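Local coordinates for D-isomer specific 2-hydroxyacid dehydrogenase family protein (Aeromonas salmonicida subsp. salmonicida, PDB 3HG7) that probably binds NAD and acts as an oxidoreductase of the D-isomer specific 2-hydroxyacid dehydrogenase family, at residues A[151-156]-A[177-182]; A[141-146]-A[197-202]. The protein carries 1 engineered substitution. All blocks are in the same frame, centred on the assembly; numbering follows the deposited sequence.

Contact 1: A[151-156]-A[177-182]; sequences IGQHIA and AGFDQV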
loop_
_atom_site.group_PDB
_atom_site.type_symbol
_atom_site.label_atom_id
_atom_site.label_comp_id
_atom_site.label_asym_id
_atom_site.label_seq_id
_atom_site.Cartn_x
_atom_site.Cartn_y
_atom_site.Cartn_z
ATOM N N ILE A 151 -9.476 1.176 -1.339
ATOM C CA ILE A 151 -8.415 2.034 -1.903
ATOM C C ILE A 151 -8.797 2.449 -3.336
ATOM O O ILE A 151 -8.797 3.650 -3.670
ATOM C CB ILE A 151 -7.029 1.373 -1.878
ATOM C CG1 ILE A 151 -6.561 1.165 -0.425
ATOM C CG2 ILE A 151 -5.988 2.266 -2.573
ATOM C CD1 ILE A 151 -5.184 0.532 -0.287
ATOM N N GLY A 152 -9.130 1.465 -4.173
ATOM C CA GLY A 152 -9.540 1.737 -5.568
ATOM C C GLY A 152 -10.714 2.683 -5.642
ATOM O O GLY A 152 -10.718 3.627 -6.460
ATOM N N GLN A 153 -11.720 2.421 -4.804
ATOM C CA GLN A 153 -12.902 3.282 -4.733
ATOM C C GLN A 153 -12.568 4.724 -4.355
ATOM O O GLN A 153 -13.080 5.655 -4.963
ATOM C CB GLN A 153 -13.947 2.726 -3.772
ATOM C CG GLN A 153 -14.723 1.540 -4.305
ATOM C CD GLN A 153 -15.430 0.802 -3.190
ATOM O OE1 GLN A 153 -16.264 1.377 -2.480
ATOM N NE2 GLN A 153 -15.079 -0.472 -3.001
ATOM N N HIS A 154 -11.704 4.932 -3.364
ATOM C CA HIS A 154 -11.432 6.330 -2.996
ATOM C C HIS A 154 -10.731 7.097 -4.137
ATOM O O HIS A 154 -11.115 8.241 -4.462
ATOM C CB HIS A 154 -10.680 6.467 -1.673
ATOM C CG HIS A 154 -10.872 7.804 -1.024
ATOM N ND1 HIS A 154 -10.194 8.934 -1.433
ATOM C CD2 HIS A 154 -11.679 8.197 -0.006
ATOM C CE1 HIS A 154 -10.570 9.962 -0.692
ATOM N NE2 HIS A 154 -11.475 9.543 0.179
ATOM N N ILE A 155 -9.763 6.438 -4.776
ATOM C CA ILE A 155 -9.035 7.044 -5.900
ATOM C C ILE A 155 -10.015 7.299 -7.025
ATOM O O ILE A 155 -9.866 8.263 -7.806
ATOM C CB ILE A 155 -7.899 6.119 -6.403
ATOM C CG1 ILE A 155 -6.847 5.885 -5.296
ATOM C CG2 ILE A 155 -7.189 6.710 -7.612
ATOM C CD1 ILE A 155 -6.012 4.686 -5.563
ATOM N N ALA A 156 -11.016 6.431 -7.126
ATOM C CA ALA A 156 -12.092 6.601 -8.112
ATOM C C ALA A 156 -12.912 7.869 -7.875
ATOM O O ALA A 156 -13.100 8.687 -8.810
ATOM C CB ALA A 156 -12.976 5.371 -8.134
ATOM N N ALA A 177 -18.877 1.709 -6.181
ATOM C CA ALA A 177 -19.070 3.164 -6.114
ATOM C C ALA A 177 -17.831 3.923 -6.592
ATOM O O ALA A 177 -16.701 3.558 -6.266
ATOM C CB ALA A 177 -19.447 3.596 -4.699
ATOM N N GLY A 178 -18.054 4.975 -7.376
ATOM C CA GLY A 178 -16.954 5.805 -7.868
ATOM C C GLY A 178 -16.477 5.428 -9.256
ATOM O O GLY A 178 -15.922 6.261 -9.958
ATOM N N PHE A 179 -16.668 4.171 -9.643
ATOM C CA PHE A 179 -16.327 3.711 -10.989
ATOM C C PHE A 179 -17.500 3.881 -11.985
ATOM O O PHE A 179 -18.632 3.437 -11.728
ATOM C CB PHE A 179 -15.880 2.245 -10.969
ATOM C CG PHE A 179 -14.653 1.981 -10.144
ATOM C CD1 PHE A 179 -13.401 1.914 -10.747
ATOM C CD2 PHE A 179 -14.743 1.779 -8.767
ATOM C CE1 PHE A 179 -12.241 1.667 -9.988
ATOM C CE2 PHE A 179 -13.593 1.535 -8.006
ATOM C CZ PHE A 179 -12.340 1.477 -8.626
ATOM N N ASP A 180 -17.221 4.510 -13.126
ATOM C CA ASP A 180 -18.182 4.558 -14.239
ATOM C C ASP A 180 -18.590 3.171 -14.721
ATOM O O ASP A 180 -19.771 2.902 -15.017
ATOM C CB ASP A 180 -17.582 5.325 -15.408
ATOM C CG ASP A 180 -17.396 6.781 -15.096
ATOM O OD1 ASP A 180 -18.096 7.280 -14.188
ATOM O OD2 ASP A 180 -16.560 7.432 -15.754
ATOM N N GLN A 181 -17.593 2.303 -14.831
ATOM C CA GLN A 181 -17.783 0.934 -15.260
ATOM C C GLN A 181 -16.661 0.108 -14.636
ATOM O O GLN A 181 -15.534 0.600 -14.446
ATOM C CB GLN A 181 -17.755 0.848 -16.790
ATOM C CG GLN A 181 -18.139 -0.500 -17.348
ATOM C CD GLN A 181 -19.486 -0.489 -18.028
ATOM O OE1 GLN A 181 -20.528 -0.556 -17.369
ATOM N NE2 GLN A 181 -19.474 -0.424 -19.358
ATOM N N VAL A 182 -16.987 -1.122 -14.261
ATOM C CA VAL A 182 -15.983 -2.063 -13.811
ATOM C C VAL A 182 -15.905 -3.256 -14.751
ATOM O O VAL A 182 -16.925 -3.875 -15.086
ATOM C CB VAL A 182 -16.203 -2.518 -12.363
ATOM C CG1 VAL A 182 -15.032 -3.384 -11.909
ATOM C CG2 VAL A 182 -16.339 -1.306 -11.444
#

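Contact 2: A[141-146]-A[197-202]; sequences RTLLIL and VIVSVL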
loop_
_atom_site.group_PDB
_atom_site.type_symbol
_atom_site.label_atom_id
_atom_site.label_comp_id
_atom_site.label_asym_id
_atom_site.label_seq_id
_atom_site.Cartn_x
_atom_site.Cartn_y
_atom_site.Cartn_z
ATOM N N ARG A 141 -10.129 13.216 -19.058
ATOM C CA ARG A 141 -9.118 12.183 -19.214
ATOM C C ARG A 141 -9.594 10.908 -18.524
ATOM O O ARG A 141 -10.465 10.974 -17.656
ATOM C CB ARG A 141 -7.822 12.646 -18.559
ATOM C CG ARG A 141 -7.477 14.065 -18.861
ATOM C CD ARG A 141 -6.580 14.135 -20.033
ATOM N NE ARG A 141 -5.338 13.384 -19.837
ATOM C CZ ARG A 141 -4.246 13.587 -20.564
ATOM N NH1 ARG A 141 -3.165 12.852 -20.370
ATOM N NH2 ARG A 141 -4.244 14.539 -21.495
ATOM N N THR A 142 -9.026 9.761 -18.908
ATOM C CA THR A 142 -9.482 8.467 -18.396
ATOM C C THR A 142 -8.543 7.877 -17.368
ATOM O O THR A 142 -7.358 7.624 -17.654
ATOM C CB THR A 142 -9.553 7.411 -19.484
ATOM O OG1 THR A 142 -8.304 7.418 -20.196
ATOM C CG2 THR A 142 -10.699 7.702 -20.434
ATOM N N LEU A 143 -9.103 7.619 -16.191
ATOM C CA LEU A 143 -8.377 6.957 -15.108
ATOM C C LEU A 143 -8.768 5.489 -15.160
ATOM O O LEU A 143 -9.944 5.189 -15.100
ATOM C CB LEU A 143 -8.782 7.556 -13.754
ATOM C CG LEU A 143 -8.130 7.015 -12.472
ATOM C CD1 LEU A 143 -6.607 6.982 -12.577
ATOM C CD2 LEU A 143 -8.548 7.804 -11.218
ATOM N N LEU A 144 -7.787 4.597 -15.316
ATOM C CA LEU A 144 -7.982 3.153 -15.108
ATOM C C LEU A 144 -7.396 2.731 -13.763
ATOM O O LEU A 144 -6.204 2.974 -13.506
ATOM C CB LEU A 144 -7.257 2.361 -16.192
ATOM C CG LEU A 144 -7.384 0.845 -16.070
ATOM C CD1 LEU A 144 -8.857 0.435 -16.008
ATOM C CD2 LEU A 144 -6.658 0.150 -17.200
ATOM N N ILE A 145 -8.202 2.072 -12.931
ATOM C CA ILE A 145 -7.733 1.571 -11.636
ATOM C C ILE A 145 -7.887 0.045 -11.589
ATOM O O ILE A 145 -8.967 -0.488 -11.907
ATOM C CB ILE A 145 -8.492 2.210 -10.444
ATOM C CG1 ILE A 145 -8.436 3.739 -10.522
ATOM C CG2 ILE A 145 -7.945 1.666 -9.092
ATOM C CD1 ILE A 145 -9.288 4.466 -9.467
ATOM N N LEU A 146 -6.792 -0.631 -11.249
ATOM C CA LEU A 146 -6.770 -2.073 -11.007
ATOM C C LEU A 146 -6.880 -2.308 -9.514
ATOM O O LEU A 146 -5.960 -2.030 -8.748
ATOM C CB LEU A 146 -5.486 -2.713 -11.550
ATOM C CG LEU A 146 -4.972 -2.271 -12.919
ATOM C CD1 LEU A 146 -3.893 -3.234 -13.362
ATOM C CD2 LEU A 146 -6.084 -2.211 -13.948
ATOM N N VAL A 197 -4.119 7.594 -17.334
ATOM C CA VAL A 197 -3.475 7.319 -16.058
ATOM C C VAL A 197 -3.913 5.913 -15.673
ATOM O O VAL A 197 -5.100 5.569 -15.809
ATOM C CB VAL A 197 -3.912 8.315 -14.962
ATOM C CG1 VAL A 197 -3.110 8.078 -13.679
ATOM C CG2 VAL A 197 -3.697 9.769 -15.417
ATOM N N ILE A 198 -2.962 5.109 -15.210
ATOM C CA ILE A 198 -3.232 3.750 -14.751
ATOM C C ILE A 198 -2.762 3.615 -13.314
ATOM O O ILE A 198 -1.621 3.983 -12.993
ATOM C CB ILE A 198 -2.496 2.693 -15.604
ATOM C CG1 ILE A 198 -2.778 2.883 -17.097
ATOM C CG2 ILE A 198 -2.949 1.285 -15.209
ATOM C CD1 ILE A 198 -1.643 2.425 -17.978
ATOM N N VAL A 199 -3.638 3.106 -12.445
ATOM C CA VAL A 199 -3.266 2.902 -11.043
ATOM C C VAL A 199 -3.425 1.419 -10.705
ATOM O O VAL A 199 -4.544 0.910 -10.637
ATOM C CB VAL A 199 -4.072 3.818 -10.064
ATOM C CG1 VAL A 199 -3.664 3.555 -8.617
ATOM C CG2 VAL A 199 -3.772 5.291 -10.344
ATOM N N SER A 200 -2.296 0.742 -10.535
ATOM C CA SER A 200 -2.262 -0.645 -10.069
ATOM C C SER A 200 -2.225 -0.765 -8.535
ATOM O O SER A 200 -1.284 -0.318 -7.872
ATOM C CB SER A 200 -1.079 -1.380 -10.703
ATOM O OG SER A 200 -1.159 -2.774 -10.453
ATOM N N VAL A 201 -3.282 -1.330 -7.967
ATOM C CA VAL A 201 -3.362 -1.503 -6.530
ATOM C C VAL A 201 -3.753 -2.954 -6.270
ATOM O O VAL A 201 -4.692 -3.222 -5.525
ATOM C CB VAL A 201 -4.444 -0.622 -5.860
ATOM C CG1 VAL A 201 -3.988 -0.226 -4.440
ATOM C CG2 VAL A 201 -4.803 0.592 -6.680
ATOM N N LEU A 202 -3.054 -3.887 -6.906
ATOM C CA LEU A 202 -3.513 -5.281 -6.900
ATOM C C LEU A 202 -2.861 -6.094 -5.795
ATOM O O LEU A 202 -1.669 -5.908 -5.517
ATOM C CB LEU A 202 -3.212 -5.954 -8.231
ATOM C CG LEU A 202 -4.078 -5.641 -9.445
ATOM C CD1 LEU A 202 -3.354 -6.179 -10.645
ATOM C CD2 LEU A 202 -5.495 -6.226 -9.353
#

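Contact 1: A[151-156]-A[177-182]
Ala177 meets Gln153 where the first helix of the Rossmann-type domain, which probably binds NAD, packs against the chain entering the edge strand 181-183. This helix, 150-161, carries Gly152, which fits the last glycine of a GxGxxG sequence of the kind that lets a dinucleotide approach the start of such a helix. The carbonyl O of Ala177 lies 3.4 Å from Gln153 CG, so it is the aliphatic part of the glutamine that packs here. Beyond CG the glutamine chain runs extended, and its amide turns back to the helix start, where NE2 is hydrogen-bonded to the carbonyl of Thr148; a long side chain with a polar end suits this half-open margin.

Gly178 comes next, its CA 4.9 Å from that of Ala156. With phi at +96°, its backbone is in a region that glycine adopts readily, and the missing side chain leaves room for the methyl of Ala156, which lies 3.6 Å from Gly178 O. Two small residues thus let loop and helix come close.

Phe179 fills the buried side of the joint, while Asp180 after it forms a salt bridge with Lys160, further along the same helix, and accepts a hydrogen bond from Val166 N. The first torsion of Phe179, chi1 -61°, sets CG anti to the carbonyl carbon and brings the ring against the helix backbone, CZ 3.5 Å from Gly152 O; glycine suits a turn approached so closely. Gln153 CG reaches the ring at its edge, in plane, and the two side chains cross at about a right angle. Further in, the ring packs on Ile145 and Val166 of the central sheet, a setting that favours a large apolar group. Over one face stands Ala156 CB in a CH-pi contact, 3.9 Å from the Phe179 ring centroid and only 10° off the ring normal.

Contact 2: A[141-146]-A[197-202]
Val197 N donates to Thr142 O at 3.3 Å, the longest of five backbone hydrogen bonds that join two parallel central strands of the Rossmann sheet. The next three are shorter: Leu144 N to Val197 O, Val199 N to Leu144 O at 2.8 Å, and Leu146 N to Val199 O. Leu144 and Leu146 on one side, Val197 and Val199 on the other, each use both N-H and C=O across the pair, while Leu143 and Ile145 bond through their backbones to strand 165-169. Val199 O also receives a CA-H...O contact from Ile145, as Leu144 O does from Ile198 CA at 3.3 Å. The last bond, Val201 N to Leu146 O, is more bent, 149° at the hydrogen, where the second strand has given way to loop. Thr142 N is hydrogen-bonded to OD2 of Asp196, just before the second strand.

Apolar residues suit both faces of so buried a sheet. Leu143 CG stands anti to its own N (chi1 -180°), which carries CD1 across to Val197 CG1 at 3.8 Å and to Val199 CG2. Ile145 CG2 lies beside Val201 CG2, the two side chains pointing the same way. Leu146, on the opposite face with Leu144, Ile198 and Ser200, crosses Leu202 of the following loop obliquely, CB to CG 3.9 Å; the small Ser200 is consistent with the close approach of Leu146 CD1.

Helices cover the two faces: 188-193 packs on Leu144, Leu146 and Ile198, while 150-161 meets Leu143, Ile145 and Val201, and 100-115 reaches Leu143, Val197 and Val199.

Both contacts reach the same seven-stranded parallel sheet, but at different depths. Contact 2 is buried in its middle and rests on backbone hydrogen bonding between neighbouring strands; contact 1, only partly buried, joins a helix to the approach of an edge strand by side-chain packing and small residues. Strand 142-146 leads directly into helix 150-161, so the two share a strand-turn-helix unit, and contact 1 is nested within the chain loop that contact 2 closes. They meet mainly at Ile145, whose CD1 lies 3.4 Å from Gly152 O and also touches Ile155 CG2, with Leu143 CD2 against Ile155 O beside it. This isoleucine thereby connects the apolar sheet face with the glycine-bearing helix.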